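Side-chain contacts in transcriptional regulator (Streptococcus dysgalactiae, PDB 4YV9), which probably binds DNA and controls transcription in response to SHP peptide pheromones in quorum sensing, and is captured here with a cyclic peptide inhibitor: residues B[252-257]-B[264-269]; B[199-204]-B[235-240]; B[179-184]-B[216-221]. All coordinates share one frame; numbering follows the deposited sequence.

Contact 1 (B[252-257]-B[264-269])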
loop_
_atom_site.group_PDB
_atom_site.type_symbol
_atom_site.label_atom_id
_atom_site.label_comp_id
_atom_site.label_asym_id
_atom_site.label_seq_id
_atom_site.Cartn_x
_atom_site.Cartn_y
_atom_site.Cartn_z
ATOM N N GLN B 252 5.550 1.732 25.146
ATOM C CA GLN B 252 6.891 1.167 24.983
ATOM C C GLN B 252 7.242 0.968 23.506
ATOM O O GLN B 252 8.378 1.226 23.089
ATOM C CB GLN B 252 7.009 -0.179 25.708
ATOM C CG GLN B 252 6.972 -0.113 27.230
ATOM C CD GLN B 252 7.088 -1.496 27.870
ATOM O OE1 GLN B 252 8.073 -2.211 27.664
ATOM N NE2 GLN B 252 6.076 -1.878 28.646
ATOM N N ILE B 253 6.272 0.508 22.720
ATOM C CA ILE B 253 6.497 0.305 21.282
ATOM C C ILE B 253 6.884 1.636 20.605
ATOM O O ILE B 253 7.918 1.722 19.944
ATOM C CB ILE B 253 5.247 -0.311 20.602
ATOM C CG1 ILE B 253 5.027 -1.729 21.132
ATOM C CG2 ILE B 253 5.413 -0.349 19.087
ATOM C CD1 ILE B 253 3.785 -2.411 20.622
ATOM N N PHE B 254 6.067 2.674 20.780
ATOM C CA PHE B 254 6.396 4.009 20.262
ATOM C C PHE B 254 7.803 4.429 20.700
ATOM O O PHE B 254 8.596 4.931 19.902
ATOM C CB PHE B 254 5.391 5.062 20.751
ATOM C CG PHE B 254 4.004 4.913 20.193
ATOM C CD1 PHE B 254 3.796 4.610 18.852
ATOM C CD2 PHE B 254 2.900 5.094 21.012
ATOM C CE1 PHE B 254 2.506 4.489 18.343
ATOM C CE2 PHE B 254 1.614 4.964 20.513
ATOM C CZ PHE B 254 1.414 4.664 19.177
ATOM N N LYS B 255 8.087 4.226 21.986
ATOM C CA LYS B 255 9.373 4.569 22.578
ATOM C C LYS B 255 10.525 3.838 21.903
ATOM O O LYS B 255 11.480 4.460 21.432
ATOM C CB LYS B 255 9.363 4.238 24.068
ATOM C CG LYS B 255 10.596 4.688 24.829
ATOM C CD LYS B 255 10.510 4.154 26.252
ATOM C CE LYS B 255 11.728 4.493 27.081
ATOM N NZ LYS B 255 11.608 3.869 28.432
ATOM N N TYR B 256 10.408 2.513 21.854
ATOM C CA TYR B 256 11.434 1.657 21.287
ATOM C C TYR B 256 11.708 2.013 19.823
ATOM O O TYR B 256 12.844 1.919 19.381
ATOM C CB TYR B 256 11.031 0.170 21.408
ATOM C CG TYR B 256 11.048 -0.382 22.824
ATOM C CD1 TYR B 256 11.595 0.350 23.875
ATOM C CD2 TYR B 256 10.523 -1.642 23.113
ATOM C CE1 TYR B 256 11.616 -0.149 25.167
ATOM C CE2 TYR B 256 10.546 -2.154 24.407
ATOM C CZ TYR B 256 11.089 -1.399 25.432
ATOM O OH TYR B 256 11.117 -1.892 26.724
ATOM N N LEU B 257 10.680 2.424 19.076
ATOM C CA LEU B 257 10.859 2.737 17.655
ATOM C C LEU B 257 11.279 4.178 17.411
ATOM O O LEU B 257 11.392 4.601 16.270
ATOM C CB LEU B 257 9.581 2.459 16.853
ATOM C CG LEU B 257 9.093 1.014 16.827
ATOM C CD1 LEU B 257 7.786 0.928 16.032
ATOM C CD2 LEU B 257 10.150 0.097 16.216
ATOM N N TYR B 264 4.978 10.812 23.140
ATOM C CA TYR B 264 4.570 11.942 23.966
ATOM C C TYR B 264 3.057 12.094 23.989
ATOM O O TYR B 264 2.456 12.342 25.038
ATOM C CB TYR B 264 5.198 13.256 23.469
ATOM C CG TYR B 264 4.523 14.471 24.079
ATOM C CD1 TYR B 264 4.897 14.942 25.329
ATOM C CD2 TYR B 264 3.494 15.129 23.411
ATOM C CE1 TYR B 264 4.269 16.043 25.895
ATOM C CE2 TYR B 264 2.863 16.204 23.959
ATOM C CZ TYR B 264 3.249 16.660 25.204
ATOM O OH TYR B 264 2.619 17.743 25.744
ATOM N N SER B 265 2.450 11.962 22.818
ATOM C CA SER B 265 1.035 12.242 22.663
ATOM C C SER B 265 0.178 11.187 23.370
ATOM O O SER B 265 -0.789 11.523 24.056
ATOM C CB SER B 265 0.682 12.330 21.179
ATOM O OG SER B 265 -0.630 12.825 21.002
ATOM N N TYR B 266 0.534 9.913 23.224
ATOM C CA TYR B 266 -0.222 8.871 23.911
ATOM C C TYR B 266 0.075 8.827 25.416
ATOM O O TYR B 266 -0.804 8.502 26.216
ATOM C CB TYR B 266 0.040 7.510 23.258
ATOM C CG TYR B 266 -0.823 7.321 22.035
ATOM C CD1 TYR B 266 -0.417 7.791 20.798
ATOM C CD2 TYR B 266 -2.073 6.722 22.133
ATOM C CE1 TYR B 266 -1.211 7.647 19.685
ATOM C CE2 TYR B 266 -2.873 6.575 21.032
ATOM C CZ TYR B 266 -2.439 7.037 19.808
ATOM O OH TYR B 266 -3.246 6.889 18.706
ATOM N N LYS B 267 1.294 9.186 25.808
ATOM C CA LYS B 267 1.651 9.188 27.222
ATOM C C LYS B 267 0.890 10.299 27.941
ATOM O O LYS B 267 0.552 10.184 29.123
ATOM C CB LYS B 267 3.162 9.355 27.383
ATOM C CG LYS B 267 3.684 9.356 28.816
ATOM C CD LYS B 267 5.150 9.769 28.795
ATOM C CE LYS B 267 5.814 9.690 30.155
ATOM N NZ LYS B 267 7.100 10.465 30.162
ATOM N N GLU B 268 0.603 11.371 27.210
ATOM C CA GLU B 268 -0.224 12.462 27.720
ATOM C C GLU B 268 -1.660 11.989 27.974
ATOM O O GLU B 268 -2.259 12.319 29.000
ATOM C CB GLU B 268 -0.211 13.632 26.734
ATOM C CG GLU B 268 -0.843 14.910 27.240
ATOM C CD GLU B 268 0.069 15.673 28.175
ATOM O OE1 GLU B 268 1.286 15.395 28.169
ATOM O OE2 GLU B 268 -0.428 16.548 28.916
ATOM N N HIS B 269 -2.203 11.220 27.031
ATOM C CA HIS B 269 -3.534 10.623 27.169
ATOM C C HIS B 269 -3.571 9.699 28.377
ATOM O O HIS B 269 -4.498 9.755 29.189
ATOM C CB HIS B 269 -3.918 9.851 25.900
ATOM C CG HIS B 269 -5.321 9.320 25.907
ATOM N ND1 HIS B 269 -5.740 8.319 26.758
ATOM C CD2 HIS B 269 -6.401 9.647 25.155
ATOM C CE1 HIS B 269 -7.016 8.058 26.535
ATOM N NE2 HIS B 269 -7.440 8.849 25.567
#

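Contact 2 (B[199-204]-B[235-240])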
loop_
_atom_site.group_PDB
_atom_site.type_symbol
_atom_site.label_atom_id
_atom_site.label_comp_id
_atom_site.label_asym_id
_atom_site.label_seq_id
_atom_site.Cartn_x
_atom_site.Cartn_y
_atom_site.Cartn_z
ATOM N N SER B 199 -18.710 6.466 25.796
ATOM C CA SER B 199 -19.208 5.289 26.512
ATOM C C SER B 199 -20.270 4.507 25.729
ATOM O O SER B 199 -21.155 3.888 26.322
ATOM C CB SER B 199 -19.768 5.690 27.885
ATOM O OG SER B 199 -18.790 6.349 28.674
ATOM N N TYR B 200 -20.180 4.542 24.402
ATOM C CA TYR B 200 -21.010 3.697 23.550
ATOM C C TYR B 200 -20.344 2.335 23.394
ATOM O O TYR B 200 -19.696 2.072 22.379
ATOM C CB TYR B 200 -21.223 4.335 22.171
ATOM C CG TYR B 200 -22.165 5.515 22.174
ATOM C CD1 TYR B 200 -23.539 5.338 22.057
ATOM C CD2 TYR B 200 -21.683 6.809 22.287
ATOM C CE1 TYR B 200 -24.405 6.419 22.058
ATOM C CE2 TYR B 200 -22.539 7.897 22.287
ATOM C CZ TYR B 200 -23.898 7.697 22.175
ATOM O OH TYR B 200 -24.748 8.778 22.178
ATOM N N PHE B 201 -20.506 1.463 24.383
ATOM C CA PHE B 201 -19.756 0.208 24.393
ATOM C C PHE B 201 -20.316 -0.834 23.418
ATOM O O PHE B 201 -19.620 -1.775 23.022
ATOM C CB PHE B 201 -19.705 -0.336 25.813
ATOM C CG PHE B 201 -19.021 0.598 26.769
ATOM C CD1 PHE B 201 -17.700 0.974 26.557
ATOM C CD2 PHE B 201 -19.703 1.136 27.846
ATOM C CE1 PHE B 201 -17.062 1.851 27.421
ATOM C CE2 PHE B 201 -19.075 2.010 28.710
ATOM C CZ PHE B 201 -17.750 2.367 28.498
ATOM N N ASP B 202 -21.575 -0.649 23.038
ATOM C CA ASP B 202 -22.183 -1.387 21.936
ATOM C C ASP B 202 -21.395 -1.150 20.657
ATOM O O ASP B 202 -20.955 -2.084 19.973
ATOM C CB ASP B 202 -23.632 -0.930 21.747
ATOM C CG ASP B 202 -23.773 0.589 21.827
ATOM O OD1 ASP B 202 -22.922 1.232 22.492
ATOM O OD2 ASP B 202 -24.718 1.142 21.221
ATOM N N HIS B 203 -21.229 0.125 20.338
ATOM C CA HIS B 203 -20.518 0.535 19.151
ATOM C C HIS B 203 -19.055 0.139 19.242
ATOM O O HIS B 203 -18.473 -0.322 18.262
ATOM C CB HIS B 203 -20.663 2.039 18.953
ATOM C CG HIS B 203 -22.066 2.468 18.660
ATOM N ND1 HIS B 203 -22.404 3.772 18.370
ATOM C CD2 HIS B 203 -23.217 1.759 18.603
ATOM C CE1 HIS B 203 -23.704 3.848 18.153
ATOM N NE2 HIS B 203 -24.221 2.641 18.290
ATOM N N SER B 204 -18.472 0.309 20.427
ATOM C CA SER B 204 -17.080 -0.074 20.653
ATOM C C SER B 204 -16.855 -1.555 20.341
ATOM O O SER B 204 -15.921 -1.911 19.628
ATOM C CB SER B 204 -16.669 0.219 22.099
ATOM O OG SER B 204 -16.815 1.591 22.387
ATOM N N LYS B 235 -10.862 -1.584 27.552
ATOM C CA LYS B 235 -10.820 -2.576 28.623
ATOM C C LYS B 235 -10.806 -1.899 29.986
ATOM O O LYS B 235 -11.503 -2.327 30.915
ATOM C CB LYS B 235 -9.593 -3.481 28.487
ATOM C CG LYS B 235 -9.620 -4.423 27.300
ATOM C CD LYS B 235 -8.396 -5.323 27.314
ATOM C CE LYS B 235 -8.150 -5.943 25.952
ATOM N NZ LYS B 235 -6.956 -6.833 25.966
ATOM N N LEU B 236 -10.000 -0.846 30.099
ATOM C CA LEU B 236 -9.907 -0.090 31.338
ATOM C C LEU B 236 -11.263 0.482 31.726
ATOM O O LEU B 236 -11.707 0.317 32.859
ATOM C CB LEU B 236 -8.879 1.037 31.215
ATOM C CG LEU B 236 -8.792 1.951 32.441
ATOM C CD1 LEU B 236 -8.574 1.132 33.703
ATOM C CD2 LEU B 236 -7.684 2.974 32.274
ATOM N N LYS B 237 -11.933 1.128 30.777
ATOM C CA LYS B 237 -13.229 1.744 31.040
ATOM C C LYS B 237 -14.288 0.727 31.446
ATOM O O LYS B 237 -15.432 1.090 31.715
ATOM C CB LYS B 237 -13.708 2.525 29.819
ATOM C CG LYS B 237 -13.407 4.011 29.886
ATOM C CD LYS B 237 -14.559 4.825 29.318
ATOM C CE LYS B 237 -14.206 6.302 29.221
ATOM N NZ LYS B 237 -15.334 7.105 28.671
ATOM N N GLN B 238 -13.903 -0.544 31.493
ATOM C CA GLN B 238 -14.779 -1.590 31.995
ATOM C C GLN B 238 -14.053 -2.540 32.943
ATOM O O GLN B 238 -14.248 -3.752 32.889
ATOM C CB GLN B 238 -15.393 -2.365 30.835
ATOM C CG GLN B 238 -16.619 -1.693 30.255
ATOM C CD GLN B 238 -16.792 -1.999 28.791
ATOM O OE1 GLN B 238 -15.811 -2.191 28.076
ATOM N NE2 GLN B 238 -18.038 -2.055 28.335
ATOM N N GLY B 239 -13.205 -1.976 33.796
ATOM C CA GLY B 239 -12.656 -2.696 34.932
ATOM C C GLY B 239 -11.808 -3.928 34.671
ATOM O O GLY B 239 -11.843 -4.881 35.448
ATOM N N GLN B 240 -11.046 -3.924 33.584
ATOM C CA GLN B 240 -10.022 -4.945 33.403
ATOM C C GLN B 240 -8.660 -4.302 33.639
ATOM O O GLN B 240 -8.278 -3.388 32.910
ATOM C CB GLN B 240 -10.089 -5.568 32.008
ATOM C CG GLN B 240 -11.379 -6.307 31.707
ATOM C CD GLN B 240 -11.453 -6.771 30.260
ATOM O OE1 GLN B 240 -12.456 -6.557 29.578
ATOM N NE2 GLN B 240 -10.387 -7.408 29.786
#

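Contact 3 (B[179-184]-B[216-221])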
loop_
_atom_site.group_PDB
_atom_site.type_symbol
_atom_site.label_atom_id
_atom_site.label_comp_id
_atom_site.label_asym_id
_atom_site.label_seq_id
_atom_site.Cartn_x
_atom_site.Cartn_y
_atom_site.Cartn_z
ATOM N N THR B 179 -3.913 0.122 0.166
ATOM C CA THR B 179 -3.953 1.521 0.545
ATOM C C THR B 179 -5.297 1.858 1.168
ATOM O O THR B 179 -5.338 2.388 2.273
ATOM C CB THR B 179 -3.683 2.432 -0.659
ATOM O OG1 THR B 179 -2.384 2.130 -1.178
ATOM C CG2 THR B 179 -3.714 3.884 -0.238
ATOM N N ASN B 180 -6.396 1.524 0.495
ATOM C CA ASN B 180 -7.697 1.878 1.065
ATOM C C ASN B 180 -8.029 1.089 2.332
ATOM O O ASN B 180 -8.717 1.594 3.208
ATOM C CB ASN B 180 -8.822 1.692 0.051
ATOM C CG ASN B 180 -8.770 2.721 -1.048
ATOM O OD1 ASN B 180 -7.969 3.659 -0.985
ATOM N ND2 ASN B 180 -9.601 2.545 -2.077
ATOM N N LYS B 181 -7.550 -0.143 2.420
ATOM C CA LYS B 181 -7.821 -0.974 3.591
ATOM C C LYS B 181 -7.123 -0.402 4.824
ATOM O O LYS B 181 -7.685 -0.347 5.927
ATOM C CB LYS B 181 -7.372 -2.416 3.326
ATOM C CG LYS B 181 -7.674 -3.361 4.468
ATOM C CD LYS B 181 -7.184 -4.764 4.173
ATOM C CE LYS B 181 -7.560 -5.722 5.300
ATOM N NZ LYS B 181 -7.248 -7.153 4.954
ATOM N N THR B 182 -5.888 0.034 4.637
ATOM C CA THR B 182 -5.153 0.630 5.743
ATOM C C THR B 182 -5.849 1.917 6.215
ATOM O O THR B 182 -6.032 2.132 7.427
ATOM C CB THR B 182 -3.688 0.875 5.330
ATOM O OG1 THR B 182 -3.050 -0.399 5.167
ATOM C CG2 THR B 182 -2.936 1.642 6.390
ATOM N N LEU B 183 -6.287 2.742 5.273
ATOM C CA LEU B 183 -7.040 3.946 5.631
ATOM C C LEU B 183 -8.333 3.596 6.369
ATOM O O LEU B 183 -8.627 4.183 7.413
ATOM C CB LEU B 183 -7.356 4.798 4.393
ATOM C CG LEU B 183 -6.181 5.580 3.796
ATOM C CD1 LEU B 183 -6.494 6.099 2.408
ATOM C CD2 LEU B 183 -5.818 6.731 4.707
ATOM N N VAL B 184 -9.115 2.667 5.822
ATOM C CA VAL B 184 -10.353 2.247 6.488
ATOM C C VAL B 184 -10.083 1.750 7.920
ATOM O O VAL B 184 -10.869 2.004 8.848
ATOM C CB VAL B 184 -11.080 1.142 5.693
ATOM C CG1 VAL B 184 -12.182 0.518 6.545
ATOM C CG2 VAL B 184 -11.663 1.711 4.398
ATOM N N ARG B 216 -6.241 -8.928 10.474
ATOM C CA ARG B 216 -5.865 -10.324 10.287
ATOM C C ARG B 216 -5.006 -10.557 9.034
ATOM O O ARG B 216 -5.289 -10.021 7.969
ATOM C CB ARG B 216 -7.138 -11.184 10.216
ATOM C CG ARG B 216 -6.932 -12.663 10.471
ATOM C CD ARG B 216 -8.203 -13.326 11.019
ATOM N NE ARG B 216 -8.504 -12.898 12.388
ATOM C CZ ARG B 216 -9.602 -12.238 12.753
ATOM N NH1 ARG B 216 -10.528 -11.926 11.856
ATOM N NH2 ARG B 216 -9.780 -11.896 14.023
ATOM N N ASP B 217 -3.971 -11.379 9.176
ATOM C CA ASP B 217 -3.052 -11.701 8.088
ATOM C C ASP B 217 -2.529 -10.449 7.382
ATOM O O ASP B 217 -2.353 -10.444 6.172
ATOM C CB ASP B 217 -3.726 -12.650 7.086
ATOM C CG ASP B 217 -3.942 -14.044 7.662
ATOM O OD1 ASP B 217 -3.262 -14.393 8.652
ATOM O OD2 ASP B 217 -4.782 -14.796 7.121
ATOM N N GLU B 218 -2.269 -9.392 8.152
ATOM C CA GLU B 218 -1.703 -8.161 7.614
ATOM C C GLU B 218 -0.484 -7.767 8.443
ATOM O O GLU B 218 -0.249 -8.332 9.509
ATOM C CB GLU B 218 -2.725 -7.012 7.617
ATOM C CG GLU B 218 -3.978 -7.246 6.776
ATOM C CD GLU B 218 -3.745 -7.098 5.280
ATOM O OE1 GLU B 218 -2.622 -6.716 4.876
ATOM O OE2 GLU B 218 -4.688 -7.382 4.507
ATOM N N LEU B 219 0.297 -6.814 7.947
ATOM C CA LEU B 219 1.394 -6.274 8.741
ATOM C C LEU B 219 0.804 -5.149 9.570
ATOM O O LEU B 219 0.312 -5.399 10.661
ATOM C CB LEU B 219 2.545 -5.799 7.858
ATOM C CG LEU B 219 3.180 -6.958 7.076
ATOM C CD1 LEU B 219 4.203 -6.444 6.077
ATOM C CD2 LEU B 219 3.796 -7.966 8.034
ATOM N N ASN B 220 0.818 -3.931 9.042
ATOM C CA ASN B 220 0.071 -2.838 9.663
ATOM C C ASN B 220 0.406 -2.655 11.148
ATOM O O ASN B 220 -0.496 -2.589 11.989
ATOM C CB ASN B 220 -1.440 -3.078 9.514
ATOM C CG ASN B 220 -1.941 -2.765 8.119
ATOM O OD1 ASN B 220 -2.592 -3.590 7.488
ATOM N ND2 ASN B 220 -1.612 -1.579 7.622
ATOM N N PHE B 221 1.693 -2.618 11.480
ATOM C CA PHE B 221 2.059 -2.551 12.892
ATOM C C PHE B 221 1.665 -1.208 13.522
ATOM O O PHE B 221 1.427 -1.141 14.724
ATOM C CB PHE B 221 3.556 -2.783 13.088
ATOM C CG PHE B 221 3.962 -4.233 13.130
ATOM C CD1 PHE B 221 3.207 -5.215 12.502
ATOM C CD2 PHE B 221 5.128 -4.606 13.786
ATOM C CE1 PHE B 221 3.612 -6.539 12.523
ATOM C CE2 PHE B 221 5.528 -5.938 13.829
ATOM C CZ PHE B 221 4.766 -6.904 13.198
HETATM O O HOH W 1 -7.669 -9.034 6.937
HETATM O O HOH W 2 -4.193 -3.025 5.174
#

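Contact 1 (B[252-257]-B[264-269])
F254 and Y266 illustrate how two neighbouring helices can be joined through a single pair of aromatic rings. F254 offers one corner of its ring, CE2 and CZ, to one face of the tyrosine ring. The closest approach, 3.5 Å, is from F254 CE2 to Y266 CD1, and F254 CE2 is 3.7 Å from Y266 CG; F254 CZ is slightly farther, 4.0 Å from Y266 CE1. The ring centroids of F254 and Y266 stand 5.1 Å apart, with the planes inclined at 34°, an oblique meeting. In both residues CG lies beside the backbone N and anti to the carbonyl carbon (chi1 -68° in F254, -82° in Y266), which directs each ring at the opposite helix.

The packing is tight and apolar at this pair, where both residues are buried, and no hydrogen bond crosses between 252-257 and 264-269. Away from it the contact opens to charged groups. K255 is extended and exposed, though it also touches Y263; on the other helix, exposed E268 forms a salt bridge through OE1 with R271. S265 packs on a modified side chain of the bound peptide.

Helices 242-256 and 260-273 follow each other as a helical hairpin, consistent with the TPR-like class of this C-terminal domain. Helix 221-236 lies against both: V226 touches F254 and Y266, and Y229 meets the Y266 ring edge-to-face. F254 also packs on F221 of the second subunit, which brings this corner of the helical array to the dimer interface.

Contact 2 (B[199-204]-B[235-240])
F201 overlaps the terminal amide of Q238 with one face of its ring. The two side chains arrive from opposite directions, and the amide spreads over the rim of the ring, its plane inclined by 31° to the aromatic plane; Q238 CD is 3.8 Å from F201 CD1. Against the opposite face lies the chain's own backbone, with S199 C over the ring centre, so that the phenyl group is sandwiched between a side-chain amide and a peptide carbonyl. K237 crosses at about a right angle and reaches the edge, K237 CD lying 4.1 Å from F201 CZ.

Both segments are junctions at helix ends. S199, with positive phi, closes helix 179-197 in a Schellman motif, and Y200 takes the N-cap position of helix 201-215. Y200 O receives two bonds from one residue, from S204 N at 2.9 Å and from S204 OG, also at 2.9 Å, the hydroxyl approaching from above the carbonyl plane. Opposite, G239 is the C-prime residue of a second Schellman motif, in which Q240 N bonds to K235 O (3.1 Å) and G239 N to L236 O (2.9 Å), ending helix 221-236.

K237 bends at chi2 (-141°) and carries its amine past the ring to I196 O, its hydrogen-bond partner near the C-terminal end of helix 179-197; S199 OG stays 3.5 Å from K237 NZ, without a bond. The chemistry is therefore mixed: an aromatic face under a polar amide, with an aliphatic lysine stem at the ring edge, joins these two turns without a hydrogen bond between the segments, while the lysine's charge may offset the partial negative charge of a helix end.

Contact 3 (B[179-184]-B[216-221])
K181 places CG opposite its backbone N (chi1 -177°) and continues extended, while E218 folds back at chi2 (-76°), and the two side chains come from opposite directions to a salt bridge. K181 NZ lies 2.6 Å from E218 OE2, approaching on the anti side of the carboxylate and somewhat out of its plane. E218 OE1 is bridged to K178, so two lysines grip the carboxylate. A water accepts from K181 NZ at 2.8 Å and lies 2.8 Å from R216 O, to which it can donate.

One residue on from K181 and two on from E218, the contact turns neutral. In a helical array consistent with the TPR-like class, 216-221 connects helices 201-215 and 221-236, with N220 at the N-cap position of the latter. Its side chain makes no capping bond; instead N220 ND2 donates across to T182 OG1 at 3.1 Å, nearly straight at 158° and close to the amide plane. A second water, 2.9 Å from T182 OG1, donates to N220 OD1, so that T182 takes the amide N-H and the water its oxygen. From the same loop, D217 and L219 pack on a modified side chain of the bound peptide.

In the fold
Beyond the N-terminal helix-turn-helix region and the helices that follow it, the chain reaches 179-184 and later 199-204, which open contacts 3 and 2 on the successive helices 179-197 and 201-215. Contact 3 closes at 216-221, before helix 221-236; contact 2 closes only at 235-240, at the far end of that helix. The two cross rather than nest, pinning helix 221-236 at its start and finish, with centres about 24 Å apart. Contact 1 follows in series, closing the short loop between helices 242-256 and 260-273, packed on helix 221-236. Contacts 1 and 3, about 21 Å apart between centres, both touch the second subunit, whereas contact 2 lies at the surface, away from it.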